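Local atomic coordinates of alginate lyase, family PL7 (Zobellia galactanivorans, PDB entry 3ZPY), a protein that is an alginate lyase of family PL7, represented here by its catalytic domain, and probably cleaves alginate chains by beta-elimination. Residues N18-S23 with R64-S69; Q110-D115 with K227-T232. All coordinates share one frame; numbering follows the deposited sequence.

Overall arrangement
Contact 1 is buried and contact 2 lies nearer the surface. Their centres are about 14 Å apart, on the same side of the centre of the chain. Contact 1 sets strand 15-21 against the loop that follows strand 58-63, through an apolar meeting of a ring and a leucine methyl. Contact 2 joins parts of two loops, 110-115 and 227-232, and relies on one hydroxyl-to-carbonyl hydrogen bond with a little van der Waals contact. No segment is shared, but Arg64 connects the two places. It starts segment 64-69 of contact 1 and sends its guanidinium group to backbone carbonyls of contact 2, with Arg64 NE 2.8 Å from Gln110 O and Arg64 NH1 3.0 Å from Ser230 O.

Contact 1: N18-S23 with R64-S69; sequences NSFIGS and RGLGGS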
ATOM      1  N   ASN A  18       1.889   9.800   2.281  1.00  6.20           N
ATOM      2  CA  ASN A  18       2.552   9.967   0.955  1.00  6.31           C
ATOM      3  C   ASN A  18       1.486  10.379  -0.083  1.00  6.55           C
ATOM      4  O   ASN A  18       0.494   9.688  -0.239  1.00  6.94           O
ATOM      5  CB  ASN A  18       3.195   8.666   0.435  1.00  8.34           C
ATOM      6  CG  ASN A  18       4.100   7.937   1.405  1.00  8.07           C
ATOM      7  OD1 ASN A  18       4.845   8.512   2.213  1.00 11.50           O
ATOM      8  ND2 ASN A  18       4.092   6.664   1.266  1.00  8.71           N
ATOM      9  N   SER A  19       1.585  11.575  -0.699  1.00  5.67           N
ATOM     10  CA  SER A  19       0.596  12.015  -1.651  1.00  5.15           C
ATOM     11  C   SER A  19       1.186  12.941  -2.636  1.00  6.51           C
ATOM     12  O   SER A  19       2.453  13.136  -2.696  1.00  8.25           O
ATOM     13  CB  SER A  19      -0.634  12.595  -0.914  1.00  6.03           C
ATOM     14  OG  SER A  19      -1.735  12.714  -1.775  1.00  6.22           O
ATOM     15  N   PHE A  20       0.333  13.492  -3.495  1.00  7.88           N
ATOM     16  CA  PHE A  20       0.775  14.382  -4.559  1.00  8.25           C
ATOM     17  C   PHE A  20       0.079  15.734  -4.417  1.00  9.18           C
ATOM     18  O   PHE A  20      -1.007  15.799  -3.802  1.00  9.59           O
ATOM     19  CB  PHE A  20       0.354  13.818  -5.949  1.00 10.45           C
ATOM     20  CG  PHE A  20       1.270  12.744  -6.460  1.00  7.87           C
ATOM     21  CD1 PHE A  20       1.129  11.433  -6.021  1.00  8.34           C
ATOM     22  CD2 PHE A  20       2.299  13.064  -7.405  1.00  9.62           C
ATOM     23  CE1 PHE A  20       2.037  10.451  -6.414  1.00  8.32           C
ATOM     24  CE2 PHE A  20       3.184  12.054  -7.789  1.00 10.39           C
ATOM     25  CZ  PHE A  20       3.015  10.751  -7.351  1.00  8.23           C
ATOM     26  N   ILE A  21       0.677  16.759  -5.006  1.00 11.03           N
ATOM     27  CA  ILE A  21      -0.026  17.993  -5.218  1.00 12.84           C
ATOM     28  C   ILE A  21      -0.158  18.267  -6.710  1.00 12.96           C
ATOM     29  O   ILE A  21       0.619  17.726  -7.509  1.00 15.52           O
ATOM     30  CB  ILE A  21       0.613  19.179  -4.457  1.00 14.13           C
ATOM     31  CG1 ILE A  21       1.948  19.619  -5.054  1.00 16.47           C
ATOM     32  CG2 ILE A  21       0.649  18.935  -2.953  1.00 15.44           C
ATOM     33  CD1 ILE A  21       2.385  20.988  -4.526  1.00 17.66           C
ATOM     34  N   GLY A  22      -1.116  19.121  -7.062  1.00 13.03           N
ATOM     35  CA  GLY A  22      -1.339  19.511  -8.454  1.00 12.56           C
ATOM     36  C   GLY A  22      -2.384  18.614  -9.063  1.00 11.55           C
ATOM     37  O   GLY A  22      -2.734  17.563  -8.492  1.00 12.90           O
ATOM     38  N   SER A  23      -2.915  19.030 -10.203  1.00 13.96           N
ATOM     39  CA  SER A  23      -3.875  18.204 -10.941  1.00 14.75           C
ATOM     40  C   SER A  23      -3.228  16.880 -11.377  1.00 14.19           C
ATOM     41  O   SER A  23      -2.049  16.862 -11.670  1.00 12.53           O
ATOM     42  CB  SER A  23      -4.417  18.900 -12.153  1.00 14.75           C
ATOM     43  OG  SER A  23      -5.030  20.065 -11.741  1.00 25.19           O
ATOM     44  N   ARG A  64      -1.970   6.095 -13.246  1.00  7.44           N
ATOM     45  CA  ARG A  64      -0.892   5.683 -14.167  1.00  8.40           C
ATOM     46  C   ARG A  64      -0.165   6.945 -14.624  1.00  9.91           C
ATOM     47  O   ARG A  64      -0.791   7.967 -14.998  1.00  8.43           O
ATOM     48  CB  ARG A  64      -1.608   5.072 -15.400  1.00  8.74           C
ATOM     49  CG  ARG A  64      -0.674   4.456 -16.467  1.00  8.11           C
ATOM     50  CD  ARG A  64      -1.543   3.909 -17.603  1.00  8.22           C
ATOM     51  NE  ARG A  64      -0.812   2.995 -18.505  1.00  9.44           N
ATOM     52  CZ  ARG A  64      -0.326   3.313 -19.700  1.00  9.47           C
ATOM     53  NH1 ARG A  64      -0.280   4.569 -20.126  1.00 11.97           N
ATOM     54  NH2 ARG A  64       0.149   2.355 -20.487  1.00 12.83           N
ATOM     55  N   GLY A  65       1.187   6.897 -14.579  1.00  9.48           N
ATOM     56  CA  GLY A  65       1.990   8.038 -15.114  1.00 12.62           C
ATOM     57  C   GLY A  65       1.986   9.274 -14.205  1.00  9.53           C
ATOM     58  O   GLY A  65       2.530  10.258 -14.623  1.00 13.02           O
ATOM     59  N   LEU A  66       1.347   9.211 -13.001  1.00  9.29           N
ATOM     60  CA  LEU A  66       1.288  10.340 -12.115  1.00 11.38           C
ATOM     61  C   LEU A  66       2.707  10.726 -11.704  1.00 11.97           C
ATOM     62  O   LEU A  66       3.478   9.913 -11.157  1.00 12.32           O
ATOM     63  CB  LEU A  66       0.478   9.979 -10.922  1.00  9.02           C
ATOM     64  CG  LEU A  66       0.108  11.092  -9.892  1.00  9.28           C
ATOM     65  CD1 LEU A  66      -0.719  12.213 -10.548  1.00 12.41           C
ATOM     66  CD2 LEU A  66      -0.586  10.574  -8.609  1.00  9.03           C
ATOM     67  N   GLY A  67       3.057  11.989 -11.929  1.00 11.21           N
ATOM     68  CA  GLY A  67       4.387  12.431 -11.565  1.00 14.70           C
ATOM     69  C   GLY A  67       5.492  11.815 -12.457  1.00 15.38           C
ATOM     70  O   GLY A  67       6.660  11.880 -12.095  1.00 20.46           O
ATOM     71  N   GLY A  68       5.138  11.194 -13.591  1.00 13.96           N
ATOM     72  CA  GLY A  68       6.061  10.391 -14.430  1.00 19.49           C
ATOM     73  C   GLY A  68       7.161  11.232 -14.972  1.00 20.17           C
ATOM     74  O   GLY A  68       8.210  10.694 -15.381  1.00 24.06           O
ATOM     75  N   SER A  69       6.926  12.551 -15.023  1.00 23.51           N
ATOM     76  CA  SER A  69       7.974  13.480 -15.493  1.00 21.27           C
ATOM     77  C   SER A  69       9.206  13.547 -14.610  1.00 40.14           C
ATOM     78  O   SER A  69      10.368  13.660 -15.096  1.00 43.46           O
ATOM     79  CB  SER A  69       7.408  14.898 -15.647  1.00 32.63           C
ATOM     80  OG  SER A  69       6.743  14.966 -16.890  1.00 36.36           O
TER
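Phe20 reaches from the end of strand 15-21 and lays one face of its ring against Leu66. Its CB points toward segment 64-69. Phe20 CG stands anti to the carbonyl carbon (chi1 -80°), which carries the ring out to the leucine. Phe20 CG lies 3.6 Å from Leu66 CD2. Along the CD1-CE1 half of the ring, Phe20 CD1 makes the shortest contact, 3.2 Å to Leu66 CD2. Phe20 CE1 follows at 3.4 Å from Leu66 CD2. Along the CD2-CE2 half, Leu66 CG is the nearer atom, over the same face. Phe20 CE2 also comes 4.0 Å from Gly67 CA, which approaches obliquely. At the tip, Phe20 CZ is 3.8 Å from Leu66 CD2.

The methyl thus sits over the face, displaced toward the rim. It forms a CH-pi contact, 3.4 Å from the Phe20 ring centroid to Leu66 CD2 and 20° off the ring normal. The two side chains arrive from opposite directions. An alanine in place of Phe20 would take away the whole ring, is likely to open a gap beside Leu66 CD2 and would probably let the leucine side chain shift.

Leu66 is held in a type II beta turn from Gly65 to Gly68, closed by the backbone hydrogen bond from Gly68 N to Gly65 O, 3.0 Å. Gly67 has positive phi, and a CB there would clash with Phe20 CE2. Tyr30 meets the Phe20 ring, and Tyr50 touches Leu66. This is the packing of a tight turn onto a strand of an antiparallel sheet, within the beta-jelly-roll fold of PL7 alginate lyases.

Contact 2: Q110-D115 with K227-T232; sequences QDTDGD and KGASYT
Thr112 meets Lys227 and Ala229 through its hydroxyl. OG1 donates to the backbone carbonyl of Lys227, with 2.9 Å between Thr112 OG1 and Lys227 O. The C=O...donor angle is 119°. The hydroxyl stands above the carbonyl plane, 55° out of it, so it is not aligned with a lone pair. Thr112 OG1 also rests 3.4 Å from Ala229 CB. Thr112 CG2 comes in beside the carbonyl, 3.5 Å from Lys227 O, and then faces the backbone of Gly228 and Ala229. With OG1 anti to the carbonyl carbon (chi1 -60°) and CG2 anti to the backbone N, both branches reach segment 227-232. Gly228 turns the chain at positive phi between Lys227 and Ala229.

In the next shell, a type I beta turn from Asp111 to Gly114 shapes the backbone at Thr112, its second residue. The turn is closed by Gly114 N to Asp111 O at 2.9 Å. Asp113 OD1 accepts from Asp115 N at 3.0 Å, nearly along its C-O axis. This Asx turn steadies the chain leaving the beta turn.

Further out, Arg64 hydrogen-bonds Asp111 O through NH2 and Ser230 O through NH1, so one guanidinium group bridges the two loops. Ser225 makes a backbone hydrogen bond with Thr112, and Ser225 O is a weak second partner of Thr112 OG1. Segment 110-115 lies in the loop that carries the chain from the sheet of strand 96-107 to that of strand 117-125. The loop holding Lys227 to Thr232 leads back, from the sheet of strand 221-223 to that of strand 235-247.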
ATOM      1  N   GLN A 110      -4.012   0.619 -15.721  1.00  6.33           N
ATOM      2  CA  GLN A 110      -3.618  -0.140 -16.940  1.00  9.31           C
ATOM      3  C   GLN A 110      -2.108  -0.179 -16.889  1.00  8.35           C
ATOM      4  O   GLN A 110      -1.449   0.925 -16.788  1.00  9.14           O
ATOM      5  CB  GLN A 110      -4.097   0.585 -18.144  1.00  9.37           C
ATOM      6  CG  GLN A 110      -3.527   0.009 -19.464  1.00 10.82           C
ATOM      7  CD  GLN A 110      -4.113   0.702 -20.638  1.00 18.64           C
ATOM      8  OE1 GLN A 110      -5.125   1.365 -20.529  1.00 16.22           O
ATOM      9  NE2 GLN A 110      -3.486   0.555 -21.788  1.00 26.76           N
ATOM     10  N   ASP A 111      -1.555  -1.388 -16.989  1.00  7.97           N
ATOM     11  CA  ASP A 111      -0.090  -1.598 -17.091  1.00  8.82           C
ATOM     12  C   ASP A 111       0.528  -0.757 -18.174  1.00  8.67           C
ATOM     13  O   ASP A 111      -0.114  -0.390 -19.183  1.00  9.61           O
ATOM     14  CB  ASP A 111       0.142  -3.064 -17.490  1.00  9.54           C
ATOM     15  CG  ASP A 111      -0.150  -4.062 -16.308  1.00  9.90           C
ATOM     16  OD1 ASP A 111      -0.654  -3.609 -15.223  1.00  9.39           O
ATOM     17  OD2 ASP A 111       0.198  -5.261 -16.575  1.00 15.65           O
ATOM     18  N   THR A 112       1.842  -0.484 -18.030  1.00  8.79           N
ATOM     19  CA  THR A 112       2.627   0.205 -19.092  1.00  9.68           C
ATOM     20  C   THR A 112       2.448  -0.492 -20.427  1.00 11.62           C
ATOM     21  O   THR A 112       2.247   0.177 -21.446  1.00 12.30           O
ATOM     22  CB  THR A 112       4.124   0.223 -18.707  1.00  9.53           C
ATOM     23  OG1 THR A 112       4.199   0.938 -17.474  1.00  9.70           O
ATOM     24  CG2 THR A 112       4.971   0.987 -19.799  1.00 10.73           C
ATOM     25  N   ASP A 113       2.482  -1.828 -20.402  1.00 10.95           N
ATOM     26  CA  ASP A 113       2.381  -2.634 -21.617  1.00 17.10           C
ATOM     27  C   ASP A 113       0.958  -2.774 -22.105  1.00 17.58           C
ATOM     28  O   ASP A 113       0.766  -3.446 -23.087  1.00 24.09           O
ATOM     29  CB  ASP A 113       3.033  -4.036 -21.478  1.00 21.08           C
ATOM     30  CG  ASP A 113       2.297  -4.954 -20.467  1.00 24.75           C
ATOM     31  OD1 ASP A 113       1.092  -4.685 -20.209  1.00 14.89           O
ATOM     32  OD2 ASP A 113       2.923  -5.985 -20.018  1.00 26.64           O
ATOM     33  N   GLY A 114      -0.052  -2.237 -21.373  1.00 16.28           N
ATOM     34  CA  GLY A 114      -1.434  -2.117 -21.872  1.00 20.38           C
ATOM     35  C   GLY A 114      -2.342  -3.288 -21.509  1.00 17.38           C
ATOM     36  O   GLY A 114      -3.617  -3.167 -21.523  1.00 20.24           O
ATOM     37  N   ASP A 115      -1.737  -4.391 -21.101  1.00 17.79           N
ATOM     38  CA  ASP A 115      -2.457  -5.582 -20.880  1.00 16.38           C
ATOM     39  C   ASP A 115      -2.387  -5.926 -19.412  1.00 11.26           C
ATOM     40  O   ASP A 115      -1.288  -6.323 -18.852  1.00 17.47           O
ATOM     41  CB  ASP A 115      -1.788  -6.694 -21.592  1.00 19.91           C
ATOM     42  CG  ASP A 115      -2.546  -8.025 -21.509  1.00 29.32           C
ATOM     43  OD1 ASP A 115      -3.825  -8.007 -21.492  1.00 22.10           O
ATOM     44  OD2 ASP A 115      -1.814  -9.071 -21.486  1.00 39.03           O
ATOM     45  N   LYS A 227       5.608   1.320 -14.408  1.00  9.79           N
ATOM     46  CA  LYS A 227       6.903   2.000 -14.512  1.00 12.64           C
ATOM     47  C   LYS A 227       6.996   2.619 -15.895  1.00 12.25           C
ATOM     48  O   LYS A 227       6.817   1.929 -16.929  1.00 13.96           O
ATOM     49  CB  LYS A 227       8.058   1.024 -14.258  1.00 15.54           C
ATOM     50  CG  LYS A 227       8.086   0.505 -12.817  1.00 17.18           C
ATOM     51  CD  LYS A 227       9.430  -0.108 -12.444  1.00 21.38           C
ATOM     52  CE  LYS A 227       9.477  -0.521 -10.966  1.00 25.81           C
ATOM     53  NZ  LYS A 227      10.802  -1.067 -10.529  1.00 29.21           N
ATOM     54  N   GLY A 228       7.332   3.910 -15.962  1.00 15.13           N
ATOM     55  CA  GLY A 228       7.544   4.538 -17.298  1.00 15.59           C
ATOM     56  C   GLY A 228       6.247   4.742 -18.079  1.00 15.09           C
ATOM     57  O   GLY A 228       6.282   5.189 -19.219  1.00 17.54           O
ATOM     58  N   ALA A 229       5.108   4.484 -17.421  1.00 12.47           N
ATOM     59  CA  ALA A 229       3.844   4.675 -18.162  1.00 10.66           C
ATOM     60  C   ALA A 229       3.482   6.150 -18.357  1.00 12.92           C
ATOM     61  O   ALA A 229       3.753   7.009 -17.512  1.00 13.07           O
ATOM     62  CB  ALA A 229       2.713   3.946 -17.482  1.00 12.74           C
ATOM     63  N   SER A 230       2.817   6.430 -19.459  1.00 13.08           N
ATOM     64  CA  SER A 230       2.286   7.763 -19.680  1.00 13.11           C
ATOM     65  C   SER A 230       0.986   7.975 -18.898  1.00 11.84           C
ATOM     66  O   SER A 230       0.300   7.027 -18.503  1.00 11.14           O
ATOM     67  CB  SER A 230       2.065   7.983 -21.152  1.00 19.29           C
ATOM     68  OG  SER A 230       1.008   7.164 -21.535  1.00 22.53           O
ATOM     69  N   TYR A 231       0.649   9.253 -18.680  1.00 12.15           N
ATOM     70  CA  TYR A 231      -0.583   9.609 -18.025  1.00 12.32           C
ATOM     71  C   TYR A 231      -1.717   9.647 -19.020  1.00 12.58           C
ATOM     72  O   TYR A 231      -1.655  10.339 -20.024  1.00 13.56           O
ATOM     73  CB  TYR A 231      -0.414  10.959 -17.292  1.00 11.37           C
ATOM     74  CG  TYR A 231      -1.744  11.386 -16.652  1.00 11.64           C
ATOM     75  CD1 TYR A 231      -2.703  12.104 -17.429  1.00 13.84           C
ATOM     76  CD2 TYR A 231      -2.126  11.006 -15.324  1.00 11.83           C
ATOM     77  CE1 TYR A 231      -3.987  12.453 -16.903  1.00 14.06           C
ATOM     78  CE2 TYR A 231      -3.413  11.405 -14.811  1.00 10.80           C
ATOM     79  CZ  TYR A 231      -4.287  12.143 -15.587  1.00 12.10           C
ATOM     80  OH  TYR A 231      -5.516  12.431 -15.081  1.00 16.86           O
ATOM     81  N   THR A 232      -2.787   8.892 -18.722  1.00 10.32           N
ATOM     82  CA  THR A 232      -3.941   8.772 -19.651  1.00 11.40           C
ATOM     83  C   THR A 232      -5.288   9.082 -18.975  1.00 11.57           C
ATOM     84  O   THR A 232      -6.289   9.105 -19.695  1.00 12.79           O
ATOM     85  CB  THR A 232      -4.022   7.358 -20.213  1.00 13.28           C
ATOM     86  OG1 THR A 232      -4.206   6.448 -19.089  1.00 14.15           O
ATOM     87  CG2 THR A 232      -2.729   7.017 -21.040  1.00 13.28           C
TER